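Local coordinates for A-adding tRNA nucleotidyltransferase (Aquifex aeolicus, PDB 4WBY), which adds the terminal adenosine to tRNAs ending in CC, using ATP and magnesium, and so completes their CCA end, at residues A[4-7]-A[8-11]; A[27-31]-A[32-36]; A[109-112]-A[113-117]. All coordinates share one frame; numbering follows the deposited sequence. Where two conformers were deposited one is given.

How the interactions relate
The three contacts come one after another along the chain, around the sheet of the nucleotidyltransferase head domain. Interaction 1 opens helix 7-22. Interaction 2 turns strand 26-30, the next element in the chain, into helix 32-38. Interaction 3 starts the short helix 111-116. The centres of interactions 1 and 2 lie about 13 Å apart, as do those of interactions 2 and 3, while those of interactions 1 and 3 are about 24 Å apart. Interactions 2 and 3 touch: Leu-111 packs on Tyr-28 and Val-30 of strand 26-30. That strand is thus tied to two helix starts. Residues 32-35 bind ATP, and Arg-118, directly after 113-117, binds it too.

Interaction 1. Residues A[4-7]-A[8-11]; sequences KVPE and NIEE. With SO4 (sulfate ion), chain F.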
loop_
_atom_site.group_PDB
_atom_site.type_symbol
_atom_site.label_atom_id
_atom_site.label_comp_id
_atom_site.label_asym_id
_atom_site.label_seq_id
_atom_site.Cartn_x
_atom_site.Cartn_y
_atom_site.Cartn_z
ATOM N N LYS A 4 -7.061 6.957 26.588
ATOM C CA LYS A 4 -6.202 5.950 27.183
ATOM C C LYS A 4 -5.265 5.440 26.100
ATOM O O LYS A 4 -5.663 5.210 24.957
ATOM C CB LYS A 4 -7.015 4.805 27.795
ATOM C CG LYS A 4 -7.956 5.242 28.905
ATOM C CD LYS A 4 -7.206 5.857 30.075
ATOM C CE LYS A 4 -8.171 6.389 31.124
ATOM N NZ LYS A 4 -9.149 5.354 31.557
ATOM N N VAL A 5 -4.005 5.294 26.468
ATOM C CA VAL A 5 -3.015 4.739 25.567
ATOM C C VAL A 5 -3.295 3.235 25.438
ATOM O O VAL A 5 -3.603 2.577 26.432
ATOM C CB VAL A 5 -1.589 5.022 26.097
ATOM C CG1 VAL A 5 -0.537 4.372 25.232
ATOM C CG2 VAL A 5 -1.360 6.530 26.199
ATOM N N PRO A 6 -3.226 2.689 24.211
ATOM C CA PRO A 6 -3.460 1.248 24.059
ATOM C C PRO A 6 -2.596 0.413 24.992
ATOM O O PRO A 6 -1.442 0.767 25.243
ATOM C CB PRO A 6 -3.091 0.990 22.599
ATOM C CG PRO A 6 -3.440 2.280 21.921
ATOM C CD PRO A 6 -3.059 3.355 22.907
ATOM N N GLU A 7 -3.164 -0.673 25.506
ATOM C CA GLU A 7 -2.483 -1.478 26.511
ATOM C C GLU A 7 -1.130 -1.989 26.029
ATOM O O GLU A 7 -0.209 -2.120 26.829
ATOM C CB GLU A 7 -3.367 -2.656 26.942
ATOM C CG GLU A 7 -4.479 -2.257 27.897
ATOM C CD GLU A 7 -5.179 -3.451 28.529
ATOM O OE1 GLU A 7 -6.352 -3.303 28.925
ATOM O OE2 GLU A 7 -4.556 -4.529 28.636
ATOM N N ASN A 8 -0.989 -2.271 24.733
ATOM C CA ASN A 8 0.279 -2.830 24.269
ATOM C C ASN A 8 1.399 -1.789 24.169
ATOM O O ASN A 8 2.562 -2.151 24.056
ATOM C CB ASN A 8 0.101 -3.547 22.924
ATOM C CG ASN A 8 -0.196 -2.597 21.790
ATOM O OD1 ASN A 8 -1.011 -1.690 21.932
ATOM N ND2 ASN A 8 0.460 -2.807 20.646
ATOM N N ILE A 9 1.042 -0.506 24.239
ATOM C CA ILE A 9 1.992 0.605 24.133
ATOM C C ILE A 9 2.198 1.314 25.481
ATOM O O ILE A 9 3.168 2.033 25.668
ATOM C CB ILE A 9 1.489 1.640 23.087
ATOM C CG1 ILE A 9 1.346 0.980 21.716
ATOM C CG2 ILE A 9 2.403 2.859 22.969
ATOM C CD1 ILE A 9 0.727 1.903 20.722
ATOM N N GLU A 10 1.290 1.081 26.423
ATOM C CA GLU A 10 1.249 1.825 27.681
ATOM C C GLU A 10 2.566 1.810 28.464
ATOM O O GLU A 10 3.043 2.863 28.888
ATOM C CB GLU A 10 0.104 1.281 28.547
ATOM C CG GLU A 10 0.179 1.628 30.029
ATOM C CD GLU A 10 -0.260 3.051 30.353
ATOM O OE1 GLU A 10 -0.568 3.825 29.422
ATOM O OE2 GLU A 10 -0.300 3.391 31.560
ATOM N N GLU A 11 3.170 0.641 28.654
ATOM C CA GLU A 11 4.396 0.575 29.458
ATOM C C GLU A 11 5.519 1.419 28.863
ATOM O O GLU A 11 6.179 2.185 29.570
ATOM C CB GLU A 11 4.867 -0.873 29.623
ATOM C CG GLU A 11 4.003 -1.713 30.541
ATOM C CD GLU A 11 4.656 -3.037 30.915
ATOM O OE1 GLU A 11 5.807 -3.283 30.493
ATOM O OE2 GLU A 11 4.015 -3.834 31.632
HETATM S S SO4 F . -6.405 -1.348 23.979
HETATM O O1 SO4 F . -6.430 -0.158 23.122
HETATM O O2 SO4 F . -7.763 -1.877 24.116
HETATM O O3 SO4 F . -5.541 -2.358 23.365
HETATM O O4 SO4 F . -5.896 -1.002 25.300
HETATM O O HOH W 1 -3.003 4.899 29.516
HETATM O O HOH W 2 2.341 -1.996 27.642
#
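Val-5 packs against Ile-9 and Glu-10 where the chain turns into helix 7-22. Val-5 and Ile-9 are buried and form the tight part; Glu-10 lies at its border. The CG1 methyl of Val-5 lies anti to its own backbone N (chi1 176°), which sets it over the first turn, 4.0 Å from CG2 of Ile-9. The carbonyl of Pro-6 closes the turn. Its O accepts from Ile-9 N at 3.0 Å, the donor standing well above the carbonyl plane, and a weaker bond comes from Glu-10 N. Glu-10 bends at chi2 (78°), which brings OE1 back to 3.7 Å from CB of Val-5. The same oxygen takes a bond from water 1, which in turn accepts from Val-5 N, and it is also hydrogen-bonded to Tyr-134. OE2 of Glu-10 forms a salt bridge with Arg-14.

The other side is looser and faces solvent. Glu-7 carries its carboxylate outward, and its backbone N donates to O4 of a sulfate at 2.8 Å, an ion probably from the crystallisation liquor. Water 2 joins Glu-7 O to Glu-11 N. At the edge, OD1 of Asn-8 rests 3.5 Å from CB of Pro-6, while its ND2 donates to Val-43 O.

The turn is a helix start set against loops. Val-5 touches Tyr-134, Asn-8 touches Trp-44 and Ile-9 touches Val-43, just ahead of strand 45-51; Ile-9 also lies near Val-33 of helix 32-38.

Interaction 2. Residues A[27-31]-A[32-36]; sequences AYIVG and GVVRD. With SO4 (sulfate ion), chain D.
This is a local strand-to-helix turn at the sheet of the head domain, where strand 26-30 passes through Gly-31 into helix 32-38. Gly-31 is the N-cap, and its O accepts a straight bond from Arg-35 N at 3.1 Å, in the carbonyl plane. Its positive phi (86°) favours glycine. Ile-29 packs against the first turn of the helix: its CG2 meets CG2 of Val-34 at 3.9 Å and, at about a right angle, the side chain of Val-33. Water 3 joins Val-30 O to Val-33 N.

Arg-35 bends at chi3 (63°) and turns its guanidinium edge to a sulfate. NH1 and NH2 both donate to O1, each at 3.2 Å. NE donates to OD1 of Asp-36 at 3.0 Å, close to the guanidinium plane but from above the carboxylate plane, a salt bridge, and NH1 also reaches Asn-123. Arg-172 and Arg-176 hold the sulfate too. With an alanine in place of Arg-35, Asp-36 and Asn-123 would each probably lose this partner, and the anion one of its three arginines. Gly-32 to Arg-35 bind ATP. The glycine pair fits the GG/GS motif of the nucleotidyltransferase superfamily signature, whose carboxylates are Asp-45 and Asp-47, the probable magnesium ligands.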
loop_
_atom_site.group_PDB
_atom_site.type_symbol
_atom_site.label_atom_id
_atom_site.label_comp_id
_atom_site.label_asym_id
_atom_site.label_seq_id
_atom_site.Cartn_x
_atom_site.Cartn_y
_atom_site.Cartn_z
ATOM N N ALA A 27 8.016 14.601 25.166
ATOM C CA ALA A 27 7.831 13.602 24.122
ATOM C C ALA A 27 6.358 13.338 23.862
ATOM O O ALA A 27 5.518 13.448 24.771
ATOM C CB ALA A 27 8.539 12.298 24.495
ATOM N N TYR A 28 6.064 12.941 22.629
ATOM C CA TYR A 28 4.697 12.782 22.143
ATOM C C TYR A 28 4.613 11.644 21.144
ATOM O O TYR A 28 5.507 11.472 20.329
ATOM C CB TYR A 28 4.203 14.068 21.460
ATOM C CG TYR A 28 4.472 15.330 22.236
ATOM C CD1 TYR A 28 3.500 15.880 23.069
ATOM C CD2 TYR A 28 5.703 15.966 22.149
ATOM C CE1 TYR A 28 3.756 17.035 23.791
ATOM C CE2 TYR A 28 5.963 17.111 22.853
ATOM C CZ TYR A 28 4.991 17.651 23.663
ATOM O OH TYR A 28 5.283 18.802 24.354
ATOM N N ILE A 29 3.534 10.874 21.191
ATOM C CA ILE A 29 3.216 9.965 20.091
ATOM C C ILE A 29 2.592 10.826 18.998
ATOM O O ILE A 29 1.787 11.700 19.306
ATOM C CB ILE A 29 2.255 8.851 20.529
ATOM C CG1 ILE A 29 2.892 8.014 21.631
ATOM C CG2 ILE A 29 1.873 7.968 19.347
ATOM C CD1 ILE A 29 1.909 7.117 22.357
ATOM N N VAL A 30 2.975 10.624 17.736
ATOM C CA VAL A 30 2.540 11.545 16.674
ATOM C C VAL A 30 2.077 10.871 15.385
ATOM O O VAL A 30 2.522 9.777 15.045
ATOM C CB VAL A 30 3.655 12.526 16.259
ATOM C CG1 VAL A 30 4.129 13.357 17.442
ATOM C CG2 VAL A 30 4.807 11.771 15.614
ATOM N N GLY A 31 1.166 11.544 14.684
ATOM C CA GLY A 31 0.940 11.318 13.270
ATOM C C GLY A 31 -0.028 10.215 12.920
ATOM O O GLY A 31 -1.075 10.069 13.553
ATOM N N GLY A 32 0.337 9.427 11.916
ATOM C CA GLY A 32 -0.503 8.331 11.457
ATOM C C GLY A 32 -0.819 7.343 12.567
ATOM O O GLY A 32 -1.892 6.752 12.593
ATOM N N VAL A 33 0.114 7.160 13.498
ATOM C CA VAL A 33 -0.124 6.237 14.606
ATOM C C VAL A 33 -1.265 6.740 15.501
ATOM O O VAL A 33 -2.091 5.959 15.976
ATOM C CB VAL A 33 1.150 6.032 15.433
ATOM C CG1 VAL A 33 0.872 5.093 16.585
ATOM C CG2 VAL A 33 2.247 5.486 14.532
ATOM N N VAL A 34 -1.336 8.053 15.697
ATOM C CA VAL A 34 -2.408 8.624 16.503
ATOM C C VAL A 34 -3.735 8.478 15.769
ATOM O O VAL A 34 -4.742 8.109 16.371
ATOM C CB VAL A 34 -2.129 10.111 16.840
ATOM C CG1 VAL A 34 -3.308 10.727 17.573
ATOM C CG2 VAL A 34 -0.843 10.230 17.680
ATOM N N ARG A 35 -3.729 8.751 14.466
ATOM C CA ARG A 35 -4.892 8.478 13.624
ATOM C C ARG A 35 -5.362 7.034 13.810
ATOM O O ARG A 35 -6.547 6.777 14.058
ATOM C CB ARG A 35 -4.558 8.747 12.154
ATOM C CG ARG A 35 -5.686 8.436 11.168
ATOM C CD ARG A 35 -5.137 8.216 9.758
ATOM N NE ARG A 35 -4.258 7.043 9.735
ATOM C CZ ARG A 35 -3.068 6.978 9.152
ATOM N NH1 ARG A 35 -2.577 8.024 8.498
ATOM N NH2 ARG A 35 -2.374 5.842 9.208
ATOM N N ASP A 36 -4.439 6.082 13.704
ATOM C CA ASP A 36 -4.836 4.683 13.755
ATOM C C ASP A 36 -5.341 4.271 15.144
ATOM O O ASP A 36 -6.253 3.454 15.254
ATOM C CB ASP A 36 -3.679 3.792 13.298
ATOM C CG ASP A 36 -3.467 3.863 11.788
ATOM O OD1 ASP A 36 -4.367 4.391 11.095
ATOM O OD2 ASP A 36 -2.416 3.408 11.297
HETATM S S SO4 D . 0.505 5.754 6.717
HETATM O O1 SO4 D . 0.238 6.837 7.681
HETATM O O2 SO4 D . -0.640 4.849 6.733
HETATM O O3 SO4 D . 0.719 6.283 5.370
HETATM O O4 SO4 D . 1.689 5.027 7.164
HETATM O O HOH W 3 2.958 8.193 12.876
#

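Interaction 3. Residues A[109-112]-A[113-117]; sequences ASLK and EDLIR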
loop_
_atom_site.group_PDB
_atom_site.type_symbol
_atom_site.label_atom_id
_atom_site.label_comp_id
_atom_site.label_asym_id
_atom_site.label_seq_id
_atom_site.Cartn_x
_atom_site.Cartn_y
_atom_site.Cartn_z
ATOM N N ALA A 109 12.500 23.808 17.314
ATOM C CA ALA A 109 11.125 23.675 16.855
ATOM C C ALA A 109 10.205 23.164 17.957
ATOM O O ALA A 109 10.574 22.290 18.747
ATOM C CB ALA A 109 11.056 22.752 15.643
ATOM N N SER A 110 9.004 23.726 18.003
ATOM C CA SER A 110 7.963 23.235 18.891
ATOM C C SER A 110 7.252 22.050 18.254
ATOM O O SER A 110 7.335 21.844 17.036
ATOM C CB SER A 110 6.956 24.340 19.189
ATOM O OG SER A 110 6.206 24.641 18.022
ATOM N N LEU A 111 6.541 21.280 19.070
ATOM C CA LEU A 111 5.661 20.245 18.549
ATOM C C LEU A 111 4.701 20.808 17.498
ATOM O O LEU A 111 4.503 20.198 16.446
ATOM C CB LEU A 111 4.871 19.594 19.682
ATOM C CG LEU A 111 3.823 18.567 19.256
ATOM C CD1 LEU A 111 4.479 17.324 18.657
ATOM C CD2 LEU A 111 2.959 18.205 20.440
ATOM N N LYS A 112 4.113 21.973 17.771
ATOM C CA LYS A 112 3.129 22.544 16.854
ATOM C C LYS A 112 3.753 22.811 15.484
ATOM O O LYS A 112 3.131 22.570 14.447
ATOM C CB LYS A 112 2.524 23.830 17.431
ATOM C CG LYS A 112 1.421 24.448 16.569
ATOM C CD LYS A 112 0.712 25.581 17.316
ATOM C CE LYS A 112 -0.403 26.205 16.490
ATOM N NZ LYS A 112 -0.983 27.405 17.172
ATOM N N GLU A 113 4.993 23.286 15.482
ATOM C CA GLU A 113 5.709 23.526 14.237
ATOM C C GLU A 113 6.014 22.223 13.508
ATOM O O GLU A 113 5.988 22.168 12.276
ATOM C CB GLU A 113 6.993 24.299 14.513
ATOM C CG GLU A 113 6.730 25.742 14.886
ATOM C CD GLU A 113 7.992 26.497 15.246
ATOM O OE1 GLU A 113 8.768 26.006 16.092
ATOM O OE2 GLU A 113 8.204 27.584 14.677
ATOM N N ASP A 114 6.285 21.169 14.269
ATOM C CA ASP A 114 6.516 19.855 13.680
ATOM C C ASP A 114 5.235 19.243 13.100
ATOM O O ASP A 114 5.270 18.502 12.116
ATOM C CB ASP A 114 7.107 18.913 14.724
ATOM C CG ASP A 114 7.432 17.557 14.157
ATOM O OD1 ASP A 114 6.565 16.660 14.245
ATOM O OD2 ASP A 114 8.552 17.386 13.621
ATOM N N LEU A 115 4.103 19.540 13.720
ATOM C CA LEU A 115 2.841 18.979 13.257
ATOM C C LEU A 115 2.282 19.727 12.047
ATOM O O LEU A 115 1.712 19.113 11.148
ATOM C CB LEU A 115 1.817 18.985 14.389
ATOM C CG LEU A 115 2.158 18.089 15.580
ATOM C CD1 LEU A 115 1.110 18.253 16.661
ATOM C CD2 LEU A 115 2.224 16.647 15.128
ATOM N N ILE A 116 2.450 21.045 12.020
ATOM C CA ILE A 116 1.795 21.864 11.007
ATOM C C ILE A 116 2.422 21.641 9.634
ATOM O O ILE A 116 1.842 22.005 8.610
ATOM C CB ILE A 116 1.847 23.362 11.390
ATOM C CG1 ILE A 116 0.752 24.158 10.673
ATOM C CG2 ILE A 116 3.223 23.949 11.123
ATOM C CD1 ILE A 116 0.677 25.615 11.125
ATOM N N ARG A 117 3.593 21.013 9.611
ATOM C CA ARG A 117 4.273 20.730 8.352
ATOM C C ARG A 117 3.866 19.377 7.753
ATOM O O ARG A 117 4.372 18.986 6.707
ATOM C CB ARG A 117 5.788 20.766 8.547
ATOM C CG ARG A 117 6.257 19.680 9.465
ATOM C CD ARG A 117 7.747 19.461 9.412
ATOM N NE ARG A 117 8.128 18.408 10.347
ATOM C CZ ARG A 117 7.991 17.108 10.106
ATOM N NH1 ARG A 117 7.485 16.690 8.951
ATOM N NH2 ARG A 117 8.364 16.222 11.019
#
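Ser-110 and Glu-113 grip each other in a capping box at the start of helix 111-116. Ser-110 is the N-cap. Its OG sits between its own backbone N and carbonyl carbon (chi1 69°), which places it within reach of Glu-113 N, from which it accepts at 3.1 Å. The return bond runs from Ser-110 N to OE1 of Glu-113 at 3.0 Å and is nearly straight. It uses the anti lone pair of that oxygen, the one away from OE2. Glu-113 makes this reach with CG beside its backbone N (chi1 -72°) and an extended chain beyond. Its CG passes 3.4 Å from OG of Ser-110. OE1 also forms a salt bridge with Arg-94, so one oxygen serves both the cap and a charge.

Leu-111 and Leu-115 form the apolar side, one turn apart. Their chains cross obliquely, with CG of Leu-111 at 3.8 Å from CD1 of Leu-115. CD1 of Leu-111 rests against CG and CD1 of Leu-115 as well. The backbone bond from Leu-115 N to Leu-111 O, 2.8 Å long, ties the same pair.

Asp-114 links the helix to what follows it. NH2 of Arg-117 forms a salt bridge with its OD2 at 2.9 Å, from above the carboxylate plane, and OD2 also accepts from Arg-93 N. Its OD1 forms a salt bridge with Arg-118, an ATP-binding residue. Asp-114 O lies 3.3 Å above one face of the Arg-117 guanidinium, toward its rim, and NE of Arg-117 bonds to Arg-93 O.

The helix is seated on the sheet of the head domain. Ser-110 touches Glu-51 and Asp-114 touches Val-49, both of strand 45-51. Leu-111 packs on strand 26-30, and Lys-112, Leu-115 and Ile-116 lean on the loop at Phe-141.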